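Local structure of desulfoferrodoxin (rbo) (Treponema pallidum subsp. pallidum str. Nichols, 1Y07) at residues Glu4-Leu9 and Met20-Gly25; Glu48-Val53 and Glu117-His122; Val61-Gly66 and Val102-Thr107; Lys84-Ile89 and Asp109-Glu114. The protein probably reduces superoxide to hydrogen peroxide at a mononuclear iron centre, as a class III superoxide reductase. All blocks are in the same frame, centred on the assembly; numbering follows the deposited sequence.

Interaction 1 (Glu4-Leu9 and Met20-Gly25); sequences ELSFFL and MDAPAG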
# COMPACT_ATOMS: atom_id res chain seq x y z
N GLU B 4 -1.94 -12.38 0.41
CA GLU B 4 -2.43 -12.30 -0.93
C GLU B 4 -3.05 -10.92 -1.19
O GLU B 4 -3.91 -10.50 -0.46
CB GLU B 4 -3.53 -13.35 -1.09
CG GLU B 4 -3.76 -13.80 -2.53
CD GLU B 4 -5.05 -14.62 -2.69
OE1 GLU B 4 -5.37 -15.42 -1.77
OE2 GLU B 4 -5.76 -14.46 -3.72
N LEU B 5 -2.61 -10.28 -2.27
CA LEU B 5 -3.10 -8.98 -2.69
C LEU B 5 -4.29 -9.09 -3.65
O LEU B 5 -4.28 -9.90 -4.58
CB LEU B 5 -1.98 -8.20 -3.37
CG LEU B 5 -0.93 -7.64 -2.44
CD1 LEU B 5 0.08 -6.92 -3.23
CD2 LEU B 5 -1.54 -6.71 -1.41
N SER B 6 -5.33 -8.30 -3.40
CA SER B 6 -6.41 -8.13 -4.32
C SER B 6 -6.61 -6.65 -4.59
O SER B 6 -6.20 -5.81 -3.77
CB SER B 6 -7.72 -8.70 -3.75
OG SER B 6 -7.87 -8.39 -2.36
N PHE B 7 -7.23 -6.36 -5.74
CA PHE B 7 -7.42 -5.01 -6.23
C PHE B 7 -8.84 -4.84 -6.66
O PHE B 7 -9.39 -5.69 -7.34
CB PHE B 7 -6.47 -4.77 -7.41
CG PHE B 7 -5.03 -5.06 -7.07
CD1 PHE B 7 -4.45 -6.31 -7.35
CD2 PHE B 7 -4.25 -4.10 -6.44
CE1 PHE B 7 -3.10 -6.57 -7.00
CE2 PHE B 7 -2.92 -4.36 -6.09
CZ PHE B 7 -2.36 -5.60 -6.39
N PHE B 8 -9.41 -3.73 -6.24
CA PHE B 8 -10.81 -3.38 -6.51
C PHE B 8 -10.78 -1.95 -7.07
O PHE B 8 -10.35 -1.04 -6.37
CB PHE B 8 -11.62 -3.43 -5.22
CG PHE B 8 -11.49 -4.73 -4.48
CD1 PHE B 8 -10.38 -5.00 -3.72
CD2 PHE B 8 -12.49 -5.69 -4.55
CE1 PHE B 8 -10.26 -6.21 -3.05
CE2 PHE B 8 -12.36 -6.89 -3.89
CZ PHE B 8 -11.22 -7.14 -3.12
N LEU B 9 -11.27 -1.76 -8.29
CA LEU B 9 -11.08 -0.50 -9.01
C LEU B 9 -12.40 0.11 -9.43
O LEU B 9 -13.21 -0.54 -10.08
CB LEU B 9 -10.19 -0.73 -10.23
CG LEU B 9 -9.00 -1.70 -10.11
CD1 LEU B 9 -8.39 -1.90 -11.45
CD2 LEU B 9 -7.94 -1.19 -9.20
N MET B 20 -5.65 -6.94 1.50
CA MET B 20 -4.63 -7.88 1.96
C MET B 20 -5.35 -9.05 2.65
O MET B 20 -6.06 -8.85 3.65
CB MET B 20 -3.59 -7.21 2.86
CG MET B 20 -2.51 -8.22 3.37
SD MET B 20 -1.44 -9.06 2.09
CE MET B 20 -0.27 -7.73 1.63
N ASP B 21 -5.20 -10.25 2.07
CA ASP B 21 -5.88 -11.46 2.53
C ASP B 21 -7.38 -11.32 2.58
O ASP B 21 -8.05 -11.75 3.51
CB ASP B 21 -5.27 -11.95 3.88
CG ASP B 21 -3.89 -12.46 3.70
OD1 ASP B 21 -3.61 -13.11 2.68
OD2 ASP B 21 -2.98 -12.22 4.52
N ALA B 22 -7.90 -10.63 1.58
CA ALA B 22 -9.34 -10.61 1.34
C ALA B 22 -9.81 -12.06 1.13
O ALA B 22 -9.32 -12.79 0.26
CB ALA B 22 -9.65 -9.80 0.11
N PRO B 23 -10.83 -12.44 1.85
CA PRO B 23 -11.54 -13.69 1.58
C PRO B 23 -12.13 -13.72 0.17
O PRO B 23 -12.57 -12.65 -0.28
CB PRO B 23 -12.65 -13.66 2.60
CG PRO B 23 -12.16 -12.79 3.65
CD PRO B 23 -11.41 -11.70 2.98
N ALA B 24 -12.12 -14.90 -0.49
CA ALA B 24 -12.66 -15.17 -1.82
C ALA B 24 -14.03 -14.58 -1.95
O ALA B 24 -14.84 -14.69 -1.02
CB ALA B 24 -12.74 -16.71 -2.08
N GLY B 25 -14.29 -13.94 -3.09
CA GLY B 25 -15.60 -13.31 -3.31
C GLY B 25 -15.87 -11.99 -2.55
O GLY B 25 -16.98 -11.43 -2.61
O HOH W 1 -6.53 -10.17 -1.02

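Interaction 2 (Glu48-Val53 and Glu117-His122); sequences EKHIPV and EFCNLH. With FE (Fe (III) ion), chain H.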
# COMPACT_ATOMS: atom_id res chain seq x y z
N GLU B 48 3.57 -9.68 -23.41
CA GLU B 48 4.77 -8.90 -23.76
C GLU B 48 4.71 -7.43 -23.30
O GLU B 48 5.71 -6.88 -22.85
CB GLU B 48 5.03 -8.93 -25.28
CG GLU B 48 5.70 -10.21 -25.75
CD GLU B 48 6.12 -10.17 -27.22
OE1 GLU B 48 6.40 -9.07 -27.76
OE2 GLU B 48 6.18 -11.27 -27.83
N LYS B 49 3.55 -6.79 -23.48
CA LYS B 49 3.39 -5.39 -23.16
C LYS B 49 2.87 -5.20 -21.72
O LYS B 49 2.78 -4.06 -21.26
CB LYS B 49 2.46 -4.69 -24.16
CG LYS B 49 3.13 -4.29 -25.50
CD LYS B 49 2.18 -4.48 -26.69
CE LYS B 49 1.91 -3.18 -27.45
NZ LYS B 49 2.92 -2.85 -28.50
N HIS B 50 2.53 -6.28 -21.00
CA HIS B 50 1.85 -6.12 -19.69
C HIS B 50 2.47 -6.79 -18.47
O HIS B 50 2.26 -6.27 -17.37
CB HIS B 50 0.34 -6.49 -19.76
CG HIS B 50 -0.48 -5.52 -20.57
ND1 HIS B 50 -0.71 -5.70 -21.92
CD2 HIS B 50 -1.08 -4.36 -20.22
CE1 HIS B 50 -1.42 -4.67 -22.37
NE2 HIS B 50 -1.61 -3.81 -21.36
N ILE B 51 3.22 -7.88 -18.62
CA ILE B 51 3.88 -8.49 -17.46
C ILE B 51 5.04 -7.63 -16.93
O ILE B 51 5.97 -7.35 -17.68
CB ILE B 51 4.37 -9.93 -17.75
CG1 ILE B 51 3.16 -10.83 -17.95
CG2 ILE B 51 5.30 -10.43 -16.63
CD1 ILE B 51 3.51 -12.20 -18.15
N PRO B 52 5.02 -7.26 -15.64
CA PRO B 52 6.09 -6.46 -15.04
C PRO B 52 7.40 -7.24 -14.97
O PRO B 52 7.41 -8.44 -14.62
CB PRO B 52 5.53 -6.09 -13.63
CG PRO B 52 4.43 -6.93 -13.39
CD PRO B 52 3.99 -7.59 -14.66
N VAL B 53 8.48 -6.58 -15.41
CA VAL B 53 9.82 -7.08 -15.29
C VAL B 53 10.46 -6.40 -14.10
O VAL B 53 10.47 -5.18 -14.03
CB VAL B 53 10.66 -6.79 -16.60
CG1 VAL B 53 12.17 -7.00 -16.39
CG2 VAL B 53 10.15 -7.65 -17.77
N GLU B 117 1.00 -4.59 -11.96
CA GLU B 117 0.78 -3.33 -12.72
C GLU B 117 -0.63 -3.30 -13.22
O GLU B 117 -1.19 -4.34 -13.57
CB GLU B 117 1.78 -3.15 -13.87
CG GLU B 117 1.61 -4.12 -15.02
CD GLU B 117 0.58 -3.71 -16.09
OE1 GLU B 117 0.39 -4.47 -17.06
OE2 GLU B 117 -0.07 -2.67 -15.96
N PHE B 118 -1.24 -2.12 -13.23
CA PHE B 118 -2.58 -1.92 -13.78
C PHE B 118 -2.55 -1.08 -15.06
O PHE B 118 -2.11 0.07 -15.04
CB PHE B 118 -3.48 -1.20 -12.75
CG PHE B 118 -4.89 -0.93 -13.27
CD1 PHE B 118 -5.76 -1.97 -13.55
CD2 PHE B 118 -5.34 0.37 -13.46
CE1 PHE B 118 -7.02 -1.71 -14.04
CE2 PHE B 118 -6.63 0.62 -13.95
CZ PHE B 118 -7.45 -0.41 -14.23
N CYS B 119 -3.06 -1.66 -16.15
CA CYS B 119 -3.30 -0.93 -17.38
C CYS B 119 -4.77 -0.49 -17.44
O CYS B 119 -5.68 -1.25 -17.12
CB CYS B 119 -2.93 -1.78 -18.58
SG CYS B 119 -3.63 -1.18 -20.14
N ASN B 120 -5.03 0.74 -17.84
CA ASN B 120 -6.38 1.28 -17.76
C ASN B 120 -7.32 0.55 -18.72
O ASN B 120 -8.52 0.47 -18.47
CB ASN B 120 -6.36 2.78 -18.03
CG ASN B 120 -6.38 3.12 -19.49
OD1 ASN B 120 -5.42 2.83 -20.23
ND2 ASN B 120 -7.46 3.76 -19.92
N LEU B 121 -6.74 -0.02 -19.77
CA LEU B 121 -7.52 -0.78 -20.74
C LEU B 121 -7.45 -2.31 -20.55
O LEU B 121 -8.39 -2.99 -20.90
CB LEU B 121 -7.10 -0.42 -22.17
CG LEU B 121 -7.30 1.03 -22.61
CD1 LEU B 121 -7.11 1.15 -24.10
CD2 LEU B 121 -8.69 1.60 -22.20
N HIS B 122 -6.34 -2.84 -20.04
CA HIS B 122 -6.12 -4.30 -19.99
C HIS B 122 -6.12 -4.90 -18.55
O HIS B 122 -5.96 -6.12 -18.37
CB HIS B 122 -4.82 -4.69 -20.70
CG HIS B 122 -4.81 -4.41 -22.18
ND1 HIS B 122 -4.30 -3.25 -22.72
CD2 HIS B 122 -5.26 -5.15 -23.22
CE1 HIS B 122 -4.43 -3.29 -24.04
NE2 HIS B 122 -5.01 -4.43 -24.36
FE FE H . -2.78 -1.97 -21.94

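Interaction 3 (Val61-Gly66 and Val102-Thr107); sequences VKVKVG and VTFALT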
# COMPACT_ATOMS: atom_id res chain seq x y z
N VAL B 61 14.52 -1.48 -6.50
CA VAL B 61 13.81 -2.43 -7.35
C VAL B 61 13.16 -1.61 -8.42
O VAL B 61 12.27 -0.79 -8.13
CB VAL B 61 12.71 -3.16 -6.55
CG1 VAL B 61 11.86 -4.05 -7.49
CG2 VAL B 61 13.27 -3.96 -5.38
N LYS B 62 13.58 -1.79 -9.66
CA LYS B 62 12.99 -1.09 -10.79
C LYS B 62 12.00 -2.04 -11.40
O LYS B 62 12.30 -3.22 -11.60
CB LYS B 62 14.06 -0.74 -11.81
CG LYS B 62 13.62 0.13 -12.99
CD LYS B 62 14.73 0.17 -14.05
CE LYS B 62 15.33 1.57 -14.22
NZ LYS B 62 15.91 1.72 -15.61
N VAL B 63 10.81 -1.54 -11.68
CA VAL B 63 9.79 -2.33 -12.34
C VAL B 63 9.47 -1.75 -13.71
O VAL B 63 9.12 -0.61 -13.82
CB VAL B 63 8.50 -2.42 -11.54
CG1 VAL B 63 7.50 -3.24 -12.33
CG2 VAL B 63 8.79 -3.02 -10.13
N LYS B 64 9.60 -2.56 -14.76
CA LYS B 64 9.37 -2.09 -16.14
C LYS B 64 8.19 -2.85 -16.77
O LYS B 64 8.11 -4.06 -16.61
CB LYS B 64 10.58 -2.33 -17.04
CG LYS B 64 11.98 -2.03 -16.48
CD LYS B 64 13.04 -2.39 -17.54
CE LYS B 64 13.01 -1.39 -18.66
NZ LYS B 64 12.87 -0.00 -18.15
N VAL B 65 7.27 -2.14 -17.43
CA VAL B 65 6.06 -2.76 -17.94
C VAL B 65 6.26 -2.77 -19.42
O VAL B 65 6.21 -1.73 -20.09
CB VAL B 65 4.76 -2.08 -17.43
CG1 VAL B 65 3.49 -2.83 -17.92
CG2 VAL B 65 4.78 -2.08 -15.92
N GLY B 66 6.49 -4.00 -19.88
CA GLY B 66 7.43 -4.28 -20.90
C GLY B 66 8.72 -5.03 -20.61
O GLY B 66 9.71 -4.44 -20.15
N VAL B 102 8.94 2.36 -12.95
CA VAL B 102 9.07 3.06 -11.67
C VAL B 102 10.00 2.27 -10.76
O VAL B 102 10.16 1.09 -10.93
CB VAL B 102 7.67 3.26 -11.04
CG1 VAL B 102 7.15 1.95 -10.46
CG2 VAL B 102 7.66 4.46 -10.06
N THR B 103 10.63 2.94 -9.82
CA THR B 103 11.54 2.30 -8.93
C THR B 103 11.03 2.46 -7.49
O THR B 103 10.46 3.49 -7.12
CB THR B 103 12.87 2.96 -9.04
OG1 THR B 103 13.32 2.82 -10.40
CG2 THR B 103 13.96 2.26 -8.13
N PHE B 104 11.25 1.43 -6.71
CA PHE B 104 10.93 1.40 -5.30
C PHE B 104 12.24 1.20 -4.55
O PHE B 104 13.14 0.56 -5.08
CB PHE B 104 10.06 0.20 -5.04
CG PHE B 104 8.74 0.26 -5.77
CD1 PHE B 104 8.61 -0.33 -7.02
CD2 PHE B 104 7.65 0.86 -5.21
CE1 PHE B 104 7.39 -0.30 -7.73
CE2 PHE B 104 6.42 0.86 -5.91
CZ PHE B 104 6.32 0.31 -7.16
N ALA B 105 12.30 1.68 -3.32
CA ALA B 105 13.41 1.40 -2.41
C ALA B 105 13.03 0.52 -1.24
O ALA B 105 11.87 0.65 -0.72
CB ALA B 105 13.94 2.74 -1.90
N LEU B 106 13.93 -0.38 -0.83
CA LEU B 106 13.75 -1.34 0.24
C LEU B 106 14.75 -1.06 1.33
O LEU B 106 15.85 -0.57 1.07
CB LEU B 106 13.87 -2.79 -0.34
CG LEU B 106 12.59 -3.40 -0.97
CD1 LEU B 106 12.05 -2.58 -2.16
CD2 LEU B 106 12.81 -4.89 -1.37
N THR B 107 14.39 -1.39 2.56
CA THR B 107 15.32 -1.43 3.65
C THR B 107 16.20 -2.71 3.50
O THR B 107 15.87 -3.66 2.79
CB THR B 107 14.66 -1.39 4.98
OG1 THR B 107 13.61 -2.37 5.04
CG2 THR B 107 13.93 -0.04 5.16

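Interaction 4 (Lys84-Ile89 and Asp109-Glu114); sequences KTRKGI and DDQVLE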
# COMPACT_ATOMS: atom_id res chain seq x y z
N LYS B 84 4.88 -6.15 -3.74
CA LYS B 84 4.79 -6.86 -2.49
C LYS B 84 6.22 -7.31 -2.15
O LYS B 84 6.90 -7.85 -3.01
CB LYS B 84 3.89 -8.10 -2.59
CG LYS B 84 4.00 -8.91 -1.30
CD LYS B 84 2.98 -10.00 -1.17
CE LYS B 84 3.22 -11.15 -2.03
NZ LYS B 84 2.19 -12.19 -1.74
N THR B 85 6.65 -7.06 -0.93
CA THR B 85 7.94 -7.48 -0.41
C THR B 85 7.70 -8.33 0.82
O THR B 85 6.56 -8.47 1.30
CB THR B 85 8.85 -6.29 -0.07
OG1 THR B 85 8.34 -5.57 1.05
CG2 THR B 85 8.89 -5.24 -1.21
N ARG B 86 8.78 -8.90 1.34
CA ARG B 86 8.71 -9.72 2.54
C ARG B 86 8.15 -8.96 3.72
O ARG B 86 7.35 -9.51 4.50
CB ARG B 86 10.08 -10.35 2.87
CG ARG B 86 10.41 -11.57 1.94
CD ARG B 86 11.40 -12.61 2.52
NE ARG B 86 10.71 -13.86 2.88
CZ ARG B 86 11.30 -14.97 3.36
NH1 ARG B 86 12.63 -15.02 3.55
NH2 ARG B 86 10.56 -16.05 3.64
N LYS B 87 8.56 -7.70 3.85
CA LYS B 87 8.21 -6.85 5.02
C LYS B 87 6.98 -5.99 4.84
O LYS B 87 6.45 -5.51 5.82
CB LYS B 87 9.40 -5.99 5.46
CG LYS B 87 10.62 -6.81 5.75
CD LYS B 87 10.42 -7.85 6.90
CE LYS B 87 11.71 -8.47 7.42
NZ LYS B 87 12.32 -7.55 8.44
N GLY B 88 6.54 -5.81 3.61
CA GLY B 88 5.43 -4.93 3.33
C GLY B 88 4.97 -4.83 1.89
O GLY B 88 5.15 -5.73 1.08
N ILE B 89 4.30 -3.72 1.60
CA ILE B 89 3.75 -3.44 0.26
C ILE B 89 4.06 -1.98 -0.06
O ILE B 89 4.20 -1.15 0.87
CB ILE B 89 2.20 -3.72 0.11
CG1 ILE B 89 1.36 -2.84 1.02
CG2 ILE B 89 1.91 -5.21 0.23
CD1 ILE B 89 -0.08 -2.93 0.76
N ASP B 109 16.72 -5.14 5.28
CA ASP B 109 16.16 -6.36 5.82
C ASP B 109 15.02 -6.88 4.96
O ASP B 109 14.48 -7.96 5.25
CB ASP B 109 15.65 -6.13 7.23
CG ASP B 109 14.56 -5.04 7.26
OD1 ASP B 109 14.88 -3.88 7.01
OD2 ASP B 109 13.40 -5.27 7.52
N ASP B 110 14.69 -6.17 3.90
CA ASP B 110 13.52 -6.46 3.07
C ASP B 110 13.99 -7.09 1.79
O ASP B 110 15.20 -6.96 1.40
CB ASP B 110 12.73 -5.18 2.79
CG ASP B 110 11.27 -5.46 2.48
OD1 ASP B 110 10.92 -6.67 2.40
OD2 ASP B 110 10.44 -4.55 2.26
N GLN B 111 13.11 -7.90 1.19
CA GLN B 111 13.37 -8.51 -0.11
C GLN B 111 12.11 -8.53 -0.94
O GLN B 111 11.02 -8.66 -0.38
CB GLN B 111 13.89 -9.97 0.05
CG GLN B 111 15.15 -10.06 0.90
CD GLN B 111 15.63 -11.44 1.16
OE1 GLN B 111 16.71 -11.82 0.68
NE2 GLN B 111 14.90 -12.20 1.99
N VAL B 112 12.23 -8.37 -2.24
CA VAL B 112 11.05 -8.33 -3.10
C VAL B 112 10.40 -9.69 -3.24
O VAL B 112 11.11 -10.71 -3.26
CB VAL B 112 11.42 -7.79 -4.49
CG1 VAL B 112 12.26 -8.74 -5.24
CG2 VAL B 112 10.17 -7.49 -5.30
N LEU B 113 9.07 -9.74 -3.38
CA LEU B 113 8.33 -10.98 -3.69
C LEU B 113 7.64 -10.96 -5.04
O LEU B 113 7.73 -11.92 -5.80
CB LEU B 113 7.28 -11.29 -2.62
CG LEU B 113 7.84 -11.68 -1.25
CD1 LEU B 113 6.71 -11.82 -0.25
CD2 LEU B 113 8.66 -12.99 -1.30
N GLU B 114 6.92 -9.90 -5.36
CA GLU B 114 6.06 -9.86 -6.54
C GLU B 114 5.72 -8.43 -6.91
O GLU B 114 5.60 -7.58 -6.06
CB GLU B 114 4.77 -10.66 -6.31
CG GLU B 114 3.91 -10.89 -7.55
CD GLU B 114 2.90 -12.04 -7.38
OE1 GLU B 114 2.50 -12.67 -8.40
OE2 GLU B 114 2.51 -12.32 -6.23

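Interaction 1 (Glu4-Leu9 and Met20-Gly25)
E4 and D21 are joined where the two-stranded antiparallel sheet of 5-9 and 16-20 in the N-terminal part of the chain gives way to a loop. L5 and M20 form its last, non-hydrogen-bonded pair, and two hydrogen bonds lie just beyond them. D21 N donates to E4 O at 2.9 Å in a nearly straight bond lying in the carbonyl plane. In return E4 N reaches D21 OD1, also at 2.9 Å, but meets the carboxylate from above its plane. Aspartate suits this place because its short side chain can turn back on E4 although the CB of D21 points away from strand 5-9.

A water serves as a third polar link. It donates to E4 O at 2.7 Å, accepts from A22 N at 3.0 Å and is hydrogen-bonded to S6 OG, so that E4 O is gripped by both D21 N and the water. M20 makes backbone hydrogen bonds to the second subunit, which therefore borders this end of the sheet.

The van der Waals contacts fall into two groups. On the face of the sheet carrying L5 and M20, the methionine leaves with CG anti to its own nitrogen (chi1 179°) and then bends twice, which brings its flexible tip against the leucine; L5 also touches C82 and K84 of strand 78-85. Elsewhere the small A22 methyl fits between S6 OG and the edge of the F8 ring, 4.5 Å from F8 CZ. Packing is tightest where M20 CE presses on L5 CD2 at 3.4 Å.

Interaction 2 (Glu48-Val53 and Glu117-His122)
C119 SG, which lies 3.5 Å from H50 NE2, is gripped by three groups: the iron and, through weak hydrogen bonds, the backbone N atoms of L121 and H122. Such N-H donors probably draw charge from the sulfur and moderate its donation to the metal. The bond from C119 SG to the iron is 2.1 Å long. Iron is also bound by H50 NE2 at 2.3 Å and H122 ND1 at 2.1 Å, while H70 and H76 complete the five-ligand site, the four-histidine, one-cysteine centre of superoxide reductases.

The two imidazoles are neighbouring ligands of the iron. Their planes are inclined by 55°, with H50 CE1 over one face of H122. C119 SG instead comes in at the edge of both rings. H50 is fixed in rotation from its other nitrogen, since ND1 is hydrogen-bonded to A46 O, and W125 stacks on its ring.

E117 lies beside H50, near its CB and CD2. Its carboxylate is nearly coplanar with the H50 ring and sets OE1 at the ring edge, 2.6 Å from H50 O. The side chain gets there by folding back, with chi1 68° and chi2 86°, while its CG rests by the ring of P52.

The contact thus joins the short, weakly bonded helix 47-50 and the start of strand 52-57 to the end of strand 112-119 and the loop after it, which carries H122. Strand 112-119 runs between strands 78-85 and 123-127; E117 touches I78 and V81 on one and W125 on the other.

Interaction 3 (Val61-Gly66 and Val102-Thr107)
The F104 ring is approached across this contact at its edge: V63 CG2 lies near the ring plane, 3.9 Å from F104 CE1, and V61 O is near the same rim. F104 points to the face of the sheet that bears V61, V63 and V102, and its first torsion (chi1 -62°) turns the ring there so that its edge meets V63 CG2. On that face, too, V61 CG2 meets L106 CD1 at 3.7 Å.

Strands 60-65 and 101-105 run antiparallel, two of the three strands in one sheet of this E-set domain. V61-F104 and V63-V102 are hydrogen-bonded pairs, K62-T103 the non-hydrogen-bonded pair between them. V63 N reaches V102 O at 2.8 Å, almost straight (177°), and V61 O takes F104 N at 2.8 Å as well as a CA-H contact from T103. On the other face the partly exposed K62 lays its CG 3.7 Å from T103 OG1, while its amine makes a weak, long ion pair with E101; T107 of the second subunit packs on T103.

The four interstrand bonds satisfy the facing N-H and C=O groups, leaving the apolar V63 and F104 side chains to pack against strand 78-85 of the opposite sheet.

Interaction 4 (Lys84-Ile89 and Asp109-Glu114)
T85 and D110 cross at about a right angle, and the aspartate carboxylate ties down the turn after strand 78-85. T85 OG1 donates to the syn lone pair of D110 OD2 at 2.6 Å. D110 OD1 takes K87 N at 3.0 Å from above the carboxylate plane. The carboxylate is brought there by a first torsion that sends CG away from the D110 nitrogen (chi1 -155°), while T85 places its hydroxyl between its own N and C (chi1 68°), where it also receives a weak bond from G88 N. Aspartate and threonine suit the turn because their short polar groups can reach its hydroxyl and backbone N-H groups.

The K87 chain runs antiparallel to that of D110 and goes on to D109. There NZ forms a salt bridge with D109 OD2 at 2.7 Å, using the anti lone pair.

R86 and Q111 extend alongside each other, with R86 CD 3.6 Å from Q111 NE2; R86 N is held by Q111 O at 2.8 Å. L113 comes across R86 at about a right angle, its CD2 near the arginine CG, and its CD1 reaches the K84 chain.

K84 faces both L113 and E114, a classic beta bulge, with K84 O accepting from L113 N at 2.9 Å and E114 N at 3.1 Å. The K84 amine turns to R3 O.

Strand 78-85 is flanked by 112-119 and by 88-93, and the antiparallel ladder made by G88 and I89 with the second subunit carries the sheet across the dimer interface.

Overall arrangement
Interaction 2 is largely buried and is governed by metal coordination, whereas interactions 1, 3 and 4 are partly exposed and reach the second subunit. Interactions 2 and 4 use opposite ends of strand 112-119, their centres about 21 Å apart, iron ligands at one end and a charged turn at the other. Interaction 3 belongs to the facing three-stranded sheet: it joins interaction 2 through V53 beside K64, and interaction 4 through L106 against V112 and T85. Interaction 1, in the N-terminal part, meets interaction 4 by apolar contacts, M20 and L5 on I89 and L5 on K84, although hydrogen bonds and a bridging water close its loop end; its nearest atoms stay about 10 Å from interaction 3.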